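Local atomic coordinates of hypothetical protein SpyM3_0169 (Streptococcus pyogenes, PDB entry 1PG6), a protein that is of unknown function but belongs to the AIM24 family, which falls within the cupin clan, and binds calcium ions in the crystal. Residues V36-Q40 against L95-T99; G118-D124 against G156-N161; G77-I82 against Q128-E132. One frame throughout, in Å; residues are numbered along the deposited sequence.

Contact 1 of 3, residues V36-Q40 against L95-T99. With CA (calcium ion), chain B.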
ATOM      1  N   VAL A  36       0.339 -14.788  -3.528  1.00 21.11           N
ATOM      2  CA  VAL A  36       0.677 -13.389  -3.358  1.00 19.93           C
ATOM      3  C   VAL A  36      -0.558 -12.584  -3.001  1.00 17.00           C
ATOM      4  O   VAL A  36      -1.645 -12.826  -3.532  1.00 17.91           O
ATOM      5  CB  VAL A  36       1.302 -12.807  -4.646  1.00 21.01           C
ATOM      6  CG1 VAL A  36       0.356 -12.993  -5.820  1.00 21.48           C
ATOM      7  CG2 VAL A  36       1.631 -11.340  -4.450  1.00 22.41           C
ATOM      8  N   TYR A  37      -0.384 -11.641  -2.082  1.00 17.12           N
ATOM      9  CA  TYR A  37      -1.464 -10.755  -1.670  1.00 15.83           C
ATOM     10  C   TYR A  37      -1.439  -9.610  -2.674  1.00 15.94           C
ATOM     11  O   TYR A  37      -0.363  -9.158  -3.069  1.00 15.25           O
ATOM     12  CB  TYR A  37      -1.213 -10.180  -0.275  1.00 18.21           C
ATOM     13  CG  TYR A  37      -1.156 -11.191   0.847  1.00 21.71           C
ATOM     14  CD1 TYR A  37       0.048 -11.799   1.208  1.00 24.08           C
ATOM     15  CD2 TYR A  37      -2.304 -11.524   1.561  1.00 24.77           C
ATOM     16  CE1 TYR A  37       0.104 -12.714   2.262  1.00 25.86           C
ATOM     17  CE2 TYR A  37      -2.258 -12.437   2.613  1.00 25.85           C
ATOM     18  CZ  TYR A  37      -1.057 -13.026   2.958  1.00 27.50           C
ATOM     19  OH  TYR A  37      -1.014 -13.920   4.008  1.00 30.17           O
ATOM     20  N   LEU A  38      -2.610  -9.131  -3.079  1.00 14.53           N
ATOM     21  CA  LEU A  38      -2.661  -8.037  -4.042  1.00 14.87           C
ATOM     22  C   LEU A  38      -3.763  -7.023  -3.787  1.00 14.45           C
ATOM     23  O   LEU A  38      -4.810  -7.335  -3.214  1.00 13.75           O
ATOM     24  CB  LEU A  38      -2.815  -8.579  -5.466  1.00 15.00           C
ATOM     25  CG  LEU A  38      -4.002  -9.507  -5.717  1.00 16.40           C
ATOM     26  CD1 LEU A  38      -4.794  -9.059  -6.936  1.00 17.42           C
ATOM     27  CD2 LEU A  38      -3.478 -10.922  -5.907  1.00 16.54           C
ATOM     28  N   GLN A  39      -3.494  -5.797  -4.218  1.00 14.02           N
ATOM     29  CA  GLN A  39      -4.434  -4.692  -4.108  1.00 14.53           C
ATOM     30  C   GLN A  39      -5.717  -5.118  -4.815  1.00 14.26           C
ATOM     31  O   GLN A  39      -5.680  -5.551  -5.965  1.00 13.27           O
ATOM     32  CB  GLN A  39      -3.830  -3.469  -4.801  1.00 15.00           C
ATOM     33  CG  GLN A  39      -4.749  -2.278  -4.967  1.00 18.55           C
ATOM     34  CD  GLN A  39      -4.103  -1.189  -5.807  1.00 21.89           C
ATOM     35  OE1 GLN A  39      -3.271  -0.421  -5.318  1.00 25.11           O
ATOM     36  NE2 GLN A  39      -4.463  -1.135  -7.088  1.00 18.05           N
ATOM     37  N   GLN A  40      -6.848  -5.006  -4.127  1.00 16.06           N
ATOM     38  CA  GLN A  40      -8.109  -5.409  -4.728  1.00 16.81           C
ATOM     39  C   GLN A  40      -8.286  -4.743  -6.086  1.00 15.10           C
ATOM     40  O   GLN A  40      -8.093  -3.537  -6.222  1.00 14.24           O
ATOM     41  CB  GLN A  40      -9.288  -5.030  -3.832  1.00 19.16           C
ATOM     42  CG  GLN A  40     -10.606  -5.594  -4.332  1.00 23.49           C
ATOM     43  CD  GLN A  40     -11.815  -4.943  -3.692  1.00 25.61           C
ATOM     44  OE1 GLN A  40     -12.925  -5.464  -3.777  1.00 28.99           O
ATOM     45  NE2 GLN A  40     -11.608  -3.792  -3.061  1.00 27.18           N
ATOM     46  N   LEU A  95      -0.235  -7.370 -12.712  1.00  9.67           N
ATOM     47  CA  LEU A  95      -0.975  -6.415 -11.897  1.00 10.02           C
ATOM     48  C   LEU A  95      -0.736  -4.997 -12.372  1.00 11.03           C
ATOM     49  O   LEU A  95       0.310  -4.689 -12.947  1.00 11.73           O
ATOM     50  CB  LEU A  95      -0.521  -6.483 -10.438  1.00  9.77           C
ATOM     51  CG  LEU A  95      -0.528  -7.831  -9.725  1.00 11.32           C
ATOM     52  CD1 LEU A  95      -0.046  -7.641  -8.281  1.00  8.97           C
ATOM     53  CD2 LEU A  95      -1.928  -8.412  -9.772  1.00 10.78           C
ATOM     54  N   ALA A  96      -1.710  -4.135 -12.108  1.00 10.46           N
ATOM     55  CA  ALA A  96      -1.610  -2.731 -12.464  1.00 10.02           C
ATOM     56  C   ALA A  96      -2.042  -1.902 -11.259  1.00 11.00           C
ATOM     57  O   ALA A  96      -3.063  -2.194 -10.636  1.00 10.88           O
ATOM     58  CB  ALA A  96      -2.521  -2.425 -13.651  1.00 11.85           C
ATOM     59  N   PRO A  97      -1.253  -0.882 -10.896  1.00  9.56           N
ATOM     60  CA  PRO A  97      -1.583  -0.010  -9.762  1.00 12.56           C
ATOM     61  C   PRO A  97      -2.861   0.753 -10.109  1.00 13.08           C
ATOM     62  O   PRO A  97      -3.118   1.016 -11.287  1.00 11.79           O
ATOM     63  CB  PRO A  97      -0.379   0.928  -9.682  1.00 13.47           C
ATOM     64  CG  PRO A  97       0.739   0.128 -10.292  1.00 15.91           C
ATOM     65  CD  PRO A  97       0.066  -0.544 -11.456  1.00 11.79           C
ATOM     66  N   ASN A  98      -3.650   1.128  -9.102  1.00 14.48           N
ATOM     67  CA  ASN A  98      -4.890   1.851  -9.373  1.00 15.98           C
ATOM     68  C   ASN A  98      -4.706   3.346  -9.609  1.00 14.90           C
ATOM     69  O   ASN A  98      -5.666   4.036  -9.948  1.00 13.60           O
ATOM     70  CB  ASN A  98      -5.914   1.621  -8.252  1.00 20.51           C
ATOM     71  CG  ASN A  98      -5.411   2.061  -6.894  1.00 22.41           C
ATOM     72  OD1 ASN A  98      -4.881   3.157  -6.736  1.00 29.29           O
ATOM     73  ND2 ASN A  98      -5.593   1.205  -5.896  1.00 29.04           N
ATOM     74  N   THR A  99      -3.488   3.852  -9.431  1.00 12.91           N
ATOM     75  CA  THR A  99      -3.229   5.272  -9.664  1.00 12.06           C
ATOM     76  C   THR A  99      -2.015   5.464 -10.573  1.00 11.97           C
ATOM     77  O   THR A  99      -1.094   4.645 -10.579  1.00 11.53           O
ATOM     78  CB  THR A  99      -2.989   6.056  -8.337  1.00 13.15           C
ATOM     79  OG1 THR A  99      -1.865   5.513  -7.641  1.00 12.50           O
ATOM     80  CG2 THR A  99      -4.198   5.967  -7.431  1.00 12.82           C
TER
HETATM   81 CA    CA B 237       0.115   4.058  -8.419  1.00 31.32          CA
HETATM   82  O   HOH W   1       1.916   3.234  -9.938  1.00 15.73           O

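Contact 2 of 3, residues G118-D124 against G156-N161. With CA (calcium ion), chain B.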
ATOM      1  N   GLY A 118      -3.681   2.897   0.066  1.00 21.26           N
ATOM      2  CA  GLY A 118      -3.538   3.098  -1.358  1.00 18.86           C
ATOM      3  C   GLY A 118      -2.136   2.843  -1.858  1.00 16.87           C
ATOM      4  O   GLY A 118      -1.937   2.702  -3.057  1.00 17.17           O
ATOM      5  N   ALA A 119      -1.158   2.773  -0.960  1.00 12.01           N
ATOM      6  CA  ALA A 119       0.219   2.544  -1.399  1.00 12.18           C
ATOM      7  C   ALA A 119       0.555   1.070  -1.624  1.00 11.92           C
ATOM      8  O   ALA A 119       1.560   0.747  -2.261  1.00 12.55           O
ATOM      9  CB  ALA A 119       1.205   3.148  -0.395  1.00 12.37           C
ATOM     10  N   PHE A 120      -0.271   0.178  -1.093  1.00 11.35           N
ATOM     11  CA  PHE A 120      -0.028  -1.250  -1.243  1.00 11.43           C
ATOM     12  C   PHE A 120      -0.415  -1.785  -2.610  1.00 10.10           C
ATOM     13  O   PHE A 120      -1.490  -1.480  -3.132  1.00 13.21           O
ATOM     14  CB  PHE A 120      -0.803  -2.045  -0.188  1.00 12.12           C
ATOM     15  CG  PHE A 120      -0.679  -3.535  -0.343  1.00 13.21           C
ATOM     16  CD1 PHE A 120       0.515  -4.179  -0.035  1.00 16.31           C
ATOM     17  CD2 PHE A 120      -1.748  -4.294  -0.810  1.00 16.50           C
ATOM     18  CE1 PHE A 120       0.645  -5.554  -0.189  1.00 15.31           C
ATOM     19  CE2 PHE A 120      -1.627  -5.671  -0.968  1.00 17.19           C
ATOM     20  CZ  PHE A 120      -0.428  -6.302  -0.657  1.00 16.89           C
ATOM     21  N   LEU A 121       0.469  -2.590  -3.192  1.00 10.96           N
ATOM     22  CA  LEU A 121       0.186  -3.216  -4.482  1.00 10.14           C
ATOM     23  C   LEU A 121       0.250  -4.735  -4.381  1.00 10.77           C
ATOM     24  O   LEU A 121      -0.667  -5.428  -4.821  1.00 12.73           O
ATOM     25  CB  LEU A 121       1.160  -2.733  -5.568  1.00 10.10           C
ATOM     26  CG  LEU A 121       0.993  -3.460  -6.907  1.00 11.35           C
ATOM     27  CD1 LEU A 121      -0.446  -3.351  -7.382  1.00 12.30           C
ATOM     28  CD2 LEU A 121       1.942  -2.869  -7.951  1.00 11.20           C
ATOM     29  N   ALA A 122       1.329  -5.254  -3.800  1.00 10.92           N
ATOM     30  CA  ALA A 122       1.481  -6.700  -3.674  1.00 11.64           C
ATOM     31  C   ALA A 122       2.440  -7.108  -2.566  1.00 11.82           C
ATOM     32  O   ALA A 122       3.297  -6.335  -2.132  1.00 11.03           O
ATOM     33  CB  ALA A 122       1.942  -7.297  -5.000  1.00 13.14           C
ATOM     34  N   LEU A 123       2.297  -8.352  -2.123  1.00 12.61           N
ATOM     35  CA  LEU A 123       3.135  -8.871  -1.056  1.00 13.83           C
ATOM     36  C   LEU A 123       3.260 -10.380  -1.170  1.00 15.48           C
ATOM     37  O   LEU A 123       2.272 -11.076  -1.391  1.00 16.02           O
ATOM     38  CB  LEU A 123       2.520  -8.511   0.298  1.00 14.20           C
ATOM     39  CG  LEU A 123       3.262  -8.988   1.553  1.00 14.46           C
ATOM     40  CD1 LEU A 123       4.587  -8.249   1.688  1.00 13.90           C
ATOM     41  CD2 LEU A 123       2.391  -8.730   2.779  1.00 16.16           C
ATOM     42  N   ASP A 124       4.482 -10.879  -1.025  1.00 16.21           N
ATOM     43  CA  ASP A 124       4.732 -12.312  -1.085  1.00 19.91           C
ATOM     44  C   ASP A 124       3.833 -13.039  -0.093  1.00 20.91           C
ATOM     45  O   ASP A 124       3.623 -12.566   1.023  1.00 20.65           O
ATOM     46  CB  ASP A 124       6.197 -12.601  -0.754  1.00 21.47           C
ATOM     47  CG  ASP A 124       7.005 -12.967  -1.975  1.00 25.06           C
ATOM     48  OD1 ASP A 124       8.025 -12.298  -2.245  1.00 25.20           O
ATOM     49  OD2 ASP A 124       6.617 -13.932  -2.667  1.00 27.06           O
ATOM     50  N   GLY A 156      10.248 -11.914   2.186  1.00 20.35           N
ATOM     51  CA  GLY A 156       9.580 -11.795   0.905  1.00 19.14           C
ATOM     52  C   GLY A 156       9.743 -10.419   0.304  1.00 17.38           C
ATOM     53  O   GLY A 156      10.559  -9.615   0.756  1.00 18.08           O
ATOM     54  N   THR A 157       8.961 -10.149  -0.731  1.00 16.21           N
ATOM     55  CA  THR A 157       9.024  -8.855  -1.392  1.00 15.81           C
ATOM     56  C   THR A 157       7.712  -8.103  -1.256  1.00 13.70           C
ATOM     57  O   THR A 157       6.640  -8.692  -1.353  1.00 13.94           O
ATOM     58  CB  THR A 157       9.313  -9.005  -2.892  1.00 17.82           C
ATOM     59  OG1 THR A 157      10.565  -9.673  -3.076  1.00 19.48           O
ATOM     60  CG2 THR A 157       9.364  -7.635  -3.557  1.00 18.70           C
ATOM     61  N   LEU A 158       7.813  -6.799  -1.026  1.00 12.88           N
ATOM     62  CA  LEU A 158       6.655  -5.929  -0.918  1.00 11.27           C
ATOM     63  C   LEU A 158       6.700  -5.005  -2.129  1.00 11.63           C
ATOM     64  O   LEU A 158       7.758  -4.472  -2.462  1.00 11.05           O
ATOM     65  CB  LEU A 158       6.726  -5.074   0.352  1.00 13.33           C
ATOM     66  CG  LEU A 158       5.851  -3.808   0.352  1.00 15.08           C
ATOM     67  CD1 LEU A 158       4.380  -4.194   0.517  1.00 14.74           C
ATOM     68  CD2 LEU A 158       6.277  -2.883   1.489  1.00 14.92           C
ATOM     69  N   LEU A 159       5.570  -4.842  -2.804  1.00 11.19           N
ATOM     70  CA  LEU A 159       5.505  -3.926  -3.938  1.00 10.85           C
ATOM     71  C   LEU A 159       4.598  -2.776  -3.509  1.00 11.24           C
ATOM     72  O   LEU A 159       3.438  -2.995  -3.160  1.00 11.68           O
ATOM     73  CB  LEU A 159       4.916  -4.609  -5.183  1.00 10.25           C
ATOM     74  CG  LEU A 159       5.693  -5.777  -5.799  1.00 10.49           C
ATOM     75  CD1 LEU A 159       5.008  -6.240  -7.087  1.00 11.36           C
ATOM     76  CD2 LEU A 159       7.122  -5.348  -6.099  1.00 10.20           C
ATOM     77  N   ALA A 160       5.137  -1.558  -3.508  1.00 10.35           N
ATOM     78  CA  ALA A 160       4.373  -0.373  -3.141  1.00 10.61           C
ATOM     79  C   ALA A 160       4.198   0.456  -4.410  1.00 10.65           C
ATOM     80  O   ALA A 160       5.022   0.379  -5.319  1.00 10.95           O
ATOM     81  CB  ALA A 160       5.116   0.434  -2.080  1.00 10.41           C
ATOM     82  N   ASN A 161       3.125   1.236  -4.478  1.00 10.55           N
ATOM     83  CA  ASN A 161       2.860   2.049  -5.667  1.00 10.68           C
ATOM     84  C   ASN A 161       2.591   3.497  -5.268  1.00  9.98           C
ATOM     85  O   ASN A 161       2.071   3.762  -4.192  1.00 10.25           O
ATOM     86  CB  ASN A 161       1.640   1.490  -6.398  1.00 14.68           C
ATOM     87  CG  ASN A 161       0.346   1.882  -5.722  1.00 16.46           C
ATOM     88  OD1 ASN A 161      -0.210   2.940  -6.009  1.00 23.81           O
ATOM     89  ND2 ASN A 161      -0.120   1.058  -4.801  1.00 18.95           N
TER
HETATM   90 CA    CA B 237       0.115   4.058  -8.419  1.00 31.32          CA
HETATM   91  O   HOH W   2      10.128 -12.263  -3.820  1.00 25.14           O
HETATM   92  O   HOH W   1       1.916   3.234  -9.938  1.00 15.73           O

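Contact 3 of 3, residues G77-I82 against Q128-E132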
ATOM      1  N   GLY A  77      -7.064  -7.857  11.907  1.00 46.61           N
ATOM      2  CA  GLY A  77      -6.170  -6.835  11.393  1.00 43.48           C
ATOM      3  C   GLY A  77      -5.966  -6.950   9.895  1.00 41.16           C
ATOM      4  O   GLY A  77      -5.061  -6.332   9.336  1.00 40.28           O
ATOM      5  N   GLU A  78      -6.808  -7.747   9.243  1.00 39.19           N
ATOM      6  CA  GLU A  78      -6.722  -7.942   7.801  1.00 37.73           C
ATOM      7  C   GLU A  78      -7.511  -6.873   7.056  1.00 34.93           C
ATOM      8  O   GLU A  78      -8.329  -6.168   7.648  1.00 34.69           O
ATOM      9  CB  GLU A  78      -7.254  -9.325   7.421  1.00 40.46           C
ATOM     10  CG  GLU A  78      -6.393 -10.479   7.907  1.00 44.74           C
ATOM     11  CD  GLU A  78      -6.988 -11.830   7.563  1.00 46.54           C
ATOM     12  OE1 GLU A  78      -7.276 -12.069   6.371  1.00 48.61           O
ATOM     13  OE2 GLU A  78      -7.164 -12.654   8.484  1.00 48.87           O
ATOM     14  N   SER A  79      -7.266  -6.761   5.756  1.00 31.36           N
ATOM     15  CA  SER A  79      -7.952  -5.774   4.935  1.00 28.67           C
ATOM     16  C   SER A  79      -8.901  -6.427   3.945  1.00 28.09           C
ATOM     17  O   SER A  79      -8.579  -7.448   3.336  1.00 26.67           O
ATOM     18  CB  SER A  79      -6.934  -4.917   4.173  1.00 27.29           C
ATOM     19  OG  SER A  79      -7.584  -3.997   3.311  1.00 23.97           O
HETATM   20  N   MSE A  80     -10.078  -5.833   3.791  1.00 27.33           N
HETATM   21  CA  MSE A  80     -11.073  -6.345   2.860  1.00 27.66           C
HETATM   22  C   MSE A  80     -10.718  -5.930   1.438  1.00 26.32           C
HETATM   23  O   MSE A  80     -11.312  -6.415   0.478  1.00 26.40           O
HETATM   24  CB  MSE A  80     -12.461  -5.808   3.222  1.00 30.84           C
HETATM   25  CG  MSE A  80     -13.061  -6.422   4.476  1.00 34.26           C
HETATM   26 SE   MSE A  80     -13.499  -8.281   4.214  1.00 38.61          SE
HETATM   27  CE  MSE A  80     -11.816  -9.061   4.731  1.00 39.52           C
ATOM     28  N   PHE A  81      -9.742  -5.034   1.308  1.00 23.81           N
ATOM     29  CA  PHE A  81      -9.329  -4.551  -0.005  1.00 23.57           C
ATOM     30  C   PHE A  81      -8.050  -5.209  -0.504  1.00 22.23           C
ATOM     31  O   PHE A  81      -7.357  -4.681  -1.375  1.00 19.64           O
ATOM     32  CB  PHE A  81      -9.174  -3.034   0.031  1.00 25.71           C
ATOM     33  CG  PHE A  81     -10.372  -2.331   0.598  1.00 29.17           C
ATOM     34  CD1 PHE A  81     -10.448  -2.047   1.956  1.00 30.74           C
ATOM     35  CD2 PHE A  81     -11.453  -2.010  -0.215  1.00 31.24           C
ATOM     36  CE1 PHE A  81     -11.584  -1.450   2.500  1.00 32.78           C
ATOM     37  CE2 PHE A  81     -12.595  -1.415   0.317  1.00 32.45           C
ATOM     38  CZ  PHE A  81     -12.661  -1.135   1.679  1.00 33.06           C
ATOM     39  N   ILE A  82      -7.746  -6.370   0.066  1.00 20.68           N
ATOM     40  CA  ILE A  82      -6.577  -7.138  -0.327  1.00 19.98           C
ATOM     41  C   ILE A  82      -7.033  -8.558  -0.641  1.00 21.40           C
ATOM     42  O   ILE A  82      -7.698  -9.201   0.173  1.00 20.51           O
ATOM     43  CB  ILE A  82      -5.515  -7.183   0.791  1.00 18.92           C
ATOM     44  CG1 ILE A  82      -4.978  -5.773   1.053  1.00 19.01           C
ATOM     45  CG2 ILE A  82      -4.380  -8.119   0.390  1.00 18.04           C
ATOM     46  CD1 ILE A  82      -3.917  -5.705   2.141  1.00 17.81           C
ATOM     47  N   GLN A 128       3.757 -11.420   5.948  1.00 22.62           N
ATOM     48  CA  GLN A 128       2.537 -11.147   6.692  1.00 23.68           C
ATOM     49  C   GLN A 128       2.337  -9.635   6.806  1.00 21.85           C
ATOM     50  O   GLN A 128       3.266  -8.857   6.583  1.00 19.81           O
ATOM     51  CB  GLN A 128       2.651 -11.758   8.092  1.00 27.61           C
ATOM     52  CG  GLN A 128       1.328 -11.977   8.808  1.00 34.47           C
ATOM     53  CD  GLN A 128       0.673 -13.302   8.442  1.00 38.06           C
ATOM     54  OE1 GLN A 128      -0.472 -13.566   8.814  1.00 39.20           O
ATOM     55  NE2 GLN A 128       1.403 -14.147   7.713  1.00 39.91           N
ATOM     56  N   TYR A 129       1.126  -9.216   7.152  1.00 20.82           N
ATOM     57  CA  TYR A 129       0.852  -7.796   7.304  1.00 19.81           C
ATOM     58  C   TYR A 129      -0.255  -7.577   8.323  1.00 21.18           C
ATOM     59  O   TYR A 129      -1.048  -8.477   8.603  1.00 21.78           O
ATOM     60  CB  TYR A 129       0.435  -7.184   5.956  1.00 18.98           C
ATOM     61  CG  TYR A 129      -1.008  -7.449   5.573  1.00 19.19           C
ATOM     62  CD1 TYR A 129      -2.031  -6.613   6.017  1.00 18.72           C
ATOM     63  CD2 TYR A 129      -1.352  -8.554   4.799  1.00 19.24           C
ATOM     64  CE1 TYR A 129      -3.364  -6.871   5.699  1.00 19.46           C
ATOM     65  CE2 TYR A 129      -2.682  -8.825   4.475  1.00 20.45           C
ATOM     66  CZ  TYR A 129      -3.679  -7.982   4.928  1.00 19.99           C
ATOM     67  OH  TYR A 129      -4.993  -8.246   4.614  1.00 23.53           O
ATOM     68  N   LYS A 130      -0.298  -6.374   8.874  1.00 21.67           N
ATOM     69  CA  LYS A 130      -1.330  -6.017   9.830  1.00 24.92           C
ATOM     70  C   LYS A 130      -1.766  -4.586   9.548  1.00 24.55           C
ATOM     71  O   LYS A 130      -0.951  -3.742   9.175  1.00 23.01           O
ATOM     72  CB  LYS A 130      -0.805  -6.119  11.260  1.00 27.08           C
ATOM     73  CG  LYS A 130      -1.863  -5.834  12.307  1.00 31.70           C
ATOM     74  CD  LYS A 130      -1.280  -5.831  13.711  1.00 35.80           C
ATOM     75  CE  LYS A 130      -2.360  -5.535  14.744  1.00 37.80           C
ATOM     76  NZ  LYS A 130      -3.045  -4.237  14.467  1.00 39.79           N
HETATM   77  N   MSE A 131      -3.057  -4.326   9.723  1.00 25.17           N
HETATM   78  CA  MSE A 131      -3.624  -3.001   9.510  1.00 26.03           C
HETATM   79  C   MSE A 131      -3.855  -2.357  10.870  1.00 27.06           C
HETATM   80  O   MSE A 131      -4.251  -3.031  11.822  1.00 24.62           O
HETATM   81  CB  MSE A 131      -4.970  -3.100   8.780  1.00 27.08           C
HETATM   82  CG  MSE A 131      -4.944  -3.851   7.456  1.00 27.54           C
HETATM   83 SE   MSE A 131      -3.832  -2.989   6.129  1.00 31.58          SE
HETATM   84  CE  MSE A 131      -4.874  -1.389   5.867  1.00 28.90           C
ATOM     85  N   GLU A 132      -3.613  -1.054  10.965  1.00 27.99           N
ATOM     86  CA  GLU A 132      -3.822  -0.337  12.216  1.00 31.11           C
ATOM     87  C   GLU A 132      -4.465   1.021  11.981  1.00 32.45           C
ATOM     88  O   GLU A 132      -3.954   1.838  11.215  1.00 30.32           O
ATOM     89  CB  GLU A 132      -2.502  -0.131  12.963  1.00 32.83           C
ATOM     90  CG  GLU A 132      -2.646   0.753  14.203  1.00 36.51           C
ATOM     91  CD  GLU A 132      -1.315   1.158  14.810  1.00 38.55           C
ATOM     92  OE1 GLU A 132      -0.600   0.274  15.326  1.00 40.71           O
ATOM     93  OE2 GLU A 132      -0.982   2.362  14.766  1.00 39.21           O
TER
HETATM   94  O   HOH W   3      -5.613 -10.761   3.678  1.00 24.29           O

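Contact 1 of 3, residues V36-Q40 against L95-T99
Leu38, in strand 35-39, meets Leu95, the last residue of strand 91-95, methyl against methylene and methyl against methyl. Followed outward, Leu38 begins at CB, which lies 4.1 Å from Leu95 CD1. Its CG lies between the backbone N and the carbonyl carbon (chi1 55°), which brings CD1 to 4.1 Å from Leu95 CD2. The two side chains cross at about a right angle, Leu38 offering first its CB and then CD1 to the two methyls of Leu95. Both leucines are buried, and they join two antiparallel sheets of a largely beta protein: strand 35-39 lies inside a six-stranded sheet, whereas strand 91-95 belongs to a four-stranded one, a mainly beta layout consistent with the cupin clan. Further along, contact passes to amides. Gln39 has its CG anti to the backbone N (chi1 171°) and extends toward Asn98 in a tight approach whose details are doubtful. The next residue, Thr99, turns to the calcium ion, which it binds twice, through the backbone O at 2.5 Å and through OG1 at 2.6 Å from the metal; Asn161 and Ser162 supply further oxygens.

Contact 2 of 3, residues G118-D124 against G156-N161
This is a buried antiparallel strand pairing, 120-124 against 156-161, in the interior of the six-stranded sheet in which strands 35-39 and 103-108 flank the pair. The two strand axes run 170° apart. Leu123 and Leu158 form a non-hydrogen-bonded pair, whereas Ala122 and Leu159 form a hydrogen-bonded one, in which Leu159 N reaches Ala122 O at 2.8 Å and almost straight (177°). Leu159 O accepts two N-H groups, from Leu121 at 3.0 Å and from Ala122 at 3.2 Å. Beside Phe120, CD1 of Leu158 lies at the ring edge, near its plane, 3.9 Å from CD1 of the phenyl group; on the opposite face of the sheet from Phe120 and Leu158, Ala122 CB packs on Leu159 CD1. At one end Asp124 turns its carboxylate back on the partner strand: OD1 takes the N-H of Thr157 with its anti lone pair at 2.8 Å, and water 2 links the same oxygen to Thr157 OG1. At the other end Asn161, with CG between the backbone N and the carbonyl carbon (chi1 78°), brings its amide to Gly118 and the metal: ND2 donates to Gly118 O at 3.0 Å, which would hold the group's rotation, while OD1 binds calcium at 2.7 Å. Two successive residues, Leu121 and Ala122, facing the single Leu159 make a classic beta bulge, and the C-terminal end of the partner strand 156-161 supplies Asn161 as a calcium ligand.

Contact 3 of 3, residues G77-I82 against Q128-E132
Gly77 leaves helix 67-76 with positive phi (80°) and hands its carbonyl to the strand opposite, where Met131 N donates to Gly77 O at 2.9 Å, in the carbonyl plane and on a lone pair. Met131, a selenomethionine, then folds over this link: its chain is bent at chi2 and chi3, CG passes 3.1 Å from Gly77 O, and SE comes to 4.1 Å from Ser79 CB. Tyr129 carries the rest of the contact. Its CG sits between the backbone N and the carbonyl carbon (chi1 79°), which sends the ring across toward the loop. Three approaches meet that ring. At its edge, in plane, Ser79 N donates to the phenol OH at 2.9 Å, a nearly straight bond (167°). Over one face stands Ile82 CD1, 4.0 Å from the ring centroid, a CH-pi contact in which the aliphatic and aromatic side chains come from opposite directions. Water 3, likewise in the ring plane, lies 2.8 Å from Tyr129 OH and also makes a weak bond to Glu78 OE1. The phenol oxygen is therefore held by a backbone amide as well as by solvent. The loop keeps its own shape through a type I beta turn from Ser79 to Ile82 and an ST turn, with Ser79 OG accepting from Phe81 N at 3.1 Å. Around these segments, Lys55 NZ donates to the carbonyls of both Ser79 and Ile82. The contact thus joins the exit of helix 67-76, just ahead of strand 82-87, to strand 128-133 at the border of the second six-stranded sheet, whose neighbouring strand 148-153 places Met150 against both Ile82 and Met131.

Contacts 1 and 2 share a sheet: strands 35-39 and 120-124 are neighbours, joined by probable hydrogen bonds from Tyr37 N to Leu123 O (2.8 Å) and from Gln39 N to Leu121 O (2.9 Å), and the centres of the two contacts are about 8 Å apart. They also converge on one calcium ion, to which contact 1 brings Thr99, contact 2 brings Asn161, and both share water 1. Contact 3 lies farther off, its centre about 14 Å from that of contact 1 and 12 Å from that of contact 2. Ile82 ties it in: its CD1 is 3.9 Å from Phe120 CE2, and its CG2 packs on Tyr37 CB at 3.8 Å.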